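Local coordinates for protein putative isocitrate dehydrogenase, NAD-dependent (Methylococcus capsulatus, PDB 6LKY) that probably catalyses the NAD-dependent oxidative decarboxylation of isocitrate, with magnesium as the likely metal cofactor, at residues A[48-53]-A[78-83]. The protein carries 1 engineered substitution. Numbering follows the deposited sequence. Where two conformers were deposited one is given.
With NAD (nicotinamide-adenine-dinucleotide), chain C.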
loop_
_atom_site.group_PDB
_atom_site.type_symbol
_atom_site.label_atom_id
_atom_site.label_comp_id
_atom_site.label_asym_id
_atom_site.label_seq_id
_atom_site.Cartn_x
_atom_site.Cartn_y
_atom_site.Cartn_z
ATOM N N THR A 48 23.627 -23.279 0.396
ATOM C CA THR A 48 22.163 -23.367 0.491
ATOM C C THR A 48 21.621 -22.191 1.296
ATOM O O THR A 48 22.230 -21.808 2.302
ATOM C CB THR A 48 21.703 -24.664 1.165
ATOM O OG1 THR A 48 20.314 -24.543 1.506
ATOM C CG2 THR A 48 22.485 -24.901 2.444
ATOM N N PRO A 49 20.460 -21.633 0.925
ATOM C CA PRO A 49 19.921 -20.503 1.712
ATOM C C PRO A 49 19.333 -20.907 3.064
ATOM O O PRO A 49 19.173 -20.046 3.932
ATOM C CB PRO A 49 18.855 -19.895 0.783
ATOM C CG PRO A 49 18.428 -21.036 -0.111
ATOM C CD PRO A 49 19.655 -21.916 -0.282
ATOM N N LEU A 50 19.026 -22.181 3.290
ATOM C CA LEU A 50 18.456 -22.619 4.565
ATOM C C LEU A 50 19.034 -23.982 4.899
ATOM O O LEU A 50 18.443 -25.017 4.570
ATOM C CB LEU A 50 16.930 -22.679 4.506
ATOM C CG LEU A 50 16.089 -22.240 5.711
ATOM C CD1 LEU A 50 14.736 -22.930 5.708
ATOM C CD2 LEU A 50 16.785 -22.463 7.018
ATOM N N PRO A 51 20.209 -24.025 5.529
ATOM C CA PRO A 51 20.752 -25.317 5.966
ATOM C C PRO A 51 19.753 -26.027 6.863
ATOM O O PRO A 51 19.040 -25.393 7.648
ATOM C CB PRO A 51 22.031 -24.941 6.729
ATOM C CG PRO A 51 22.373 -23.557 6.281
ATOM C CD PRO A 51 21.082 -22.892 5.881
ATOM N N ASP A 52 19.686 -27.354 6.711
ATOM C CA ASP A 52 18.815 -28.172 7.555
ATOM C C ASP A 52 19.077 -27.927 9.030
ATOM O O ASP A 52 18.141 -27.910 9.837
ATOM C CB ASP A 52 19.009 -29.658 7.236
ATOM C CG ASP A 52 18.228 -30.106 6.015
ATOM O OD1 ASP A 52 17.164 -29.505 5.722
ATOM O OD2 ASP A 52 18.689 -31.057 5.345
ATOM N N ALA A 53 20.347 -27.749 9.404
ATOM C CA ALA A 53 20.688 -27.555 10.811
ATOM C C ALA A 53 20.027 -26.307 11.392
ATOM O O ALA A 53 19.653 -26.300 12.570
ATOM C CB ALA A 53 22.207 -27.488 10.973
ATOM N N ARG A 78 13.500 -18.939 -3.183
ATOM C CA ARG A 78 12.355 -18.335 -2.517
ATOM C C ARG A 78 12.788 -17.749 -1.177
ATOM O O ARG A 78 13.730 -18.229 -0.542
ATOM C CB ARG A 78 11.240 -19.368 -2.297
ATOM C CG ARG A 78 10.659 -19.981 -3.567
ATOM C CD ARG A 78 9.385 -19.258 -4.040
ATOM N NE ARG A 78 9.206 -19.385 -5.481
ATOM C CZ ARG A 78 8.409 -18.607 -6.210
ATOM N NH1 ARG A 78 8.311 -18.781 -7.520
ATOM N NH2 ARG A 78 7.700 -17.652 -5.626
ATOM N N SER A 79 12.093 -16.692 -0.758
ATOM C CA SER A 79 12.376 -16.018 0.508
ATOM C C SER A 79 12.549 -17.016 1.646
ATOM O O SER A 79 11.653 -17.819 1.925
ATOM C CB SER A 79 11.235 -15.050 0.847
ATOM O OG SER A 79 11.371 -14.540 2.172
ATOM N N VAL A 80 13.703 -16.949 2.311
ATOM C CA VAL A 80 13.906 -17.753 3.510
ATOM C C VAL A 80 13.011 -17.263 4.647
ATOM O O VAL A 80 12.586 -18.054 5.498
ATOM C CB VAL A 80 15.399 -17.739 3.900
ATOM C CG1 VAL A 80 15.639 -18.597 5.148
ATOM C CG2 VAL A 80 16.251 -18.230 2.723
ATOM N N ASN A 81 12.699 -15.969 4.687
ATOM C CA ASN A 81 11.770 -15.476 5.703
ATOM C C ASN A 81 10.433 -16.187 5.593
ATOM O O ASN A 81 9.878 -16.684 6.591
ATOM C CB ASN A 81 11.599 -13.966 5.558
ATOM C CG ASN A 81 12.929 -13.230 5.630
ATOM O OD1 ASN A 81 13.635 -13.322 6.636
ATOM N ND2 ASN A 81 13.299 -12.538 4.547
ATOM N N VAL A 82 9.937 -16.298 4.360
ATOM C CA VAL A 82 8.645 -16.915 4.122
ATOM C C VAL A 82 8.715 -18.408 4.383
ATOM O O VAL A 82 7.798 -18.990 4.989
ATOM C CB VAL A 82 8.179 -16.593 2.694
ATOM C CG1 VAL A 82 6.979 -17.461 2.315
ATOM C CG2 VAL A 82 7.873 -15.090 2.591
ATOM N N THR A 83 9.790 -19.056 3.908
ATOM C CA THR A 83 9.973 -20.484 4.154
ATOM C C THR A 83 9.988 -20.787 5.648
ATOM O O THR A 83 9.357 -21.748 6.095
ATOM C CB THR A 83 11.257 -20.983 3.502
ATOM O OG1 THR A 83 11.146 -20.874 2.079
ATOM C CG2 THR A 83 11.507 -22.434 3.865
HETATM P PA NAD C . 15.182 -2.451 2.908
HETATM O O1A NAD C . 16.389 -3.353 3.003
HETATM O O2A NAD C . 14.350 -2.536 4.151
HETATM O O5B NAD C . 15.666 -0.959 2.591
HETATM C C5B NAD C . 14.679 0.044 2.367
HETATM C C4B NAD C . 15.253 1.392 2.757
HETATM O O4B NAD C . 15.239 1.454 4.197
HETATM C C3B NAD C . 16.696 1.499 2.281
HETATM O O3B NAD C . 16.966 2.803 1.788
HETATM C C2B NAD C . 17.500 1.222 3.542
HETATM O O2B NAD C . 18.788 1.856 3.571
HETATM C C1B NAD C . 16.571 1.668 4.662
HETATM N N9A NAD C . 16.939 0.816 5.784
HETATM C C8A NAD C . 16.068 -0.313 6.159
HETATM N N7A NAD C . 16.730 -0.685 7.425
HETATM C C5A NAD C . 16.817 0.588 8.133
HETATM C C6A NAD C . 17.999 0.609 9.086
HETATM N N6A NAD C . 17.690 -0.241 10.246
HETATM N N1A NAD C . 18.179 2.000 9.530
HETATM C C2A NAD C . 18.524 2.944 8.448
HETATM N N3A NAD C . 18.369 2.333 7.126
HETATM C C4A NAD C . 17.124 1.573 7.033
HETATM O O3 NAD C . 14.225 -2.899 1.699
HETATM P PN NAD C . 14.683 -3.271 0.216
HETATM O O1N NAD C . 15.868 -2.498 -0.267
HETATM O O2N NAD C . 13.454 -3.047 -0.651
HETATM O O5D NAD C . 15.062 -4.833 0.238
HETATM C C5D NAD C . 16.412 -5.251 0.499
HETATM C C4D NAD C . 16.433 -6.750 0.769
HETATM O O4D NAD C . 15.890 -7.057 2.065
HETATM C C3D NAD C . 15.606 -7.512 -0.268
HETATM O O3D NAD C . 16.384 -8.621 -0.709
HETATM C C2D NAD C . 14.402 -7.986 0.526
HETATM O O2D NAD C . 13.864 -9.229 0.080
HETATM C C1D NAD C . 14.959 -8.146 1.933
HETATM N N1N NAD C . 13.824 -8.169 2.892
HETATM C C2N NAD C . 14.169 -8.706 4.200
HETATM C C3N NAD C . 12.863 -8.851 4.947
HETATM C C7N NAD C . 12.945 -9.801 6.146
HETATM O O7N NAD C . 12.155 -9.353 7.240
HETATM N N7N NAD C . 14.330 -10.071 6.521
HETATM C C4N NAD C . 12.180 -7.526 5.248
HETATM C C5N NAD C . 12.118 -6.622 4.033
HETATM C C6N NAD C . 13.133 -6.860 2.911
#
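V80 sits against P49 and L50 with both of its methyl groups. Its CG2 meets P49 CB at 3.6 Å and lies equally close, 3.6 Å, to P49 O. Its CG1 meets L50 CG at 3.7 Å. CG1 is anti to the backbone N (chi1 -179°), and this turns the two methyls onto neighbouring residues of 48-53. One helical turn on, T83 CG2 lies 3.8 Å from L50 CD1, the side chains alongside and pointing roughly opposite ways. On the loop side, T48 OG1 accepts from L50 N at 3.2 Å, an ST turn that shapes the chain around P49. P49 also packs on V43 of helix 39-46. On the helix side, S79 is the N-cap of helix 80-87. Its OG accepts from V82 N at 3.2 Å and also bonds to a citrate, probably from crystallisation. V80 also touches L69 of the cofactor site. C7N of the nicotinamide carboxamide sits above the amide face of N81, 3.2 Å from ND2, with the two groups clearly tilted. N81 OD1 is hydrogen-bonded to K66, while ND2 bonds to the citrate. An alanine in place of N81 would probably leave the K66 amine without this oxygen partner and open a gap beside the carboxamide. Methyl packing, with no polar bond between the segments, thus sets the start of helix 80-87 against the loop, while the N81 amide is turned to the cofactor.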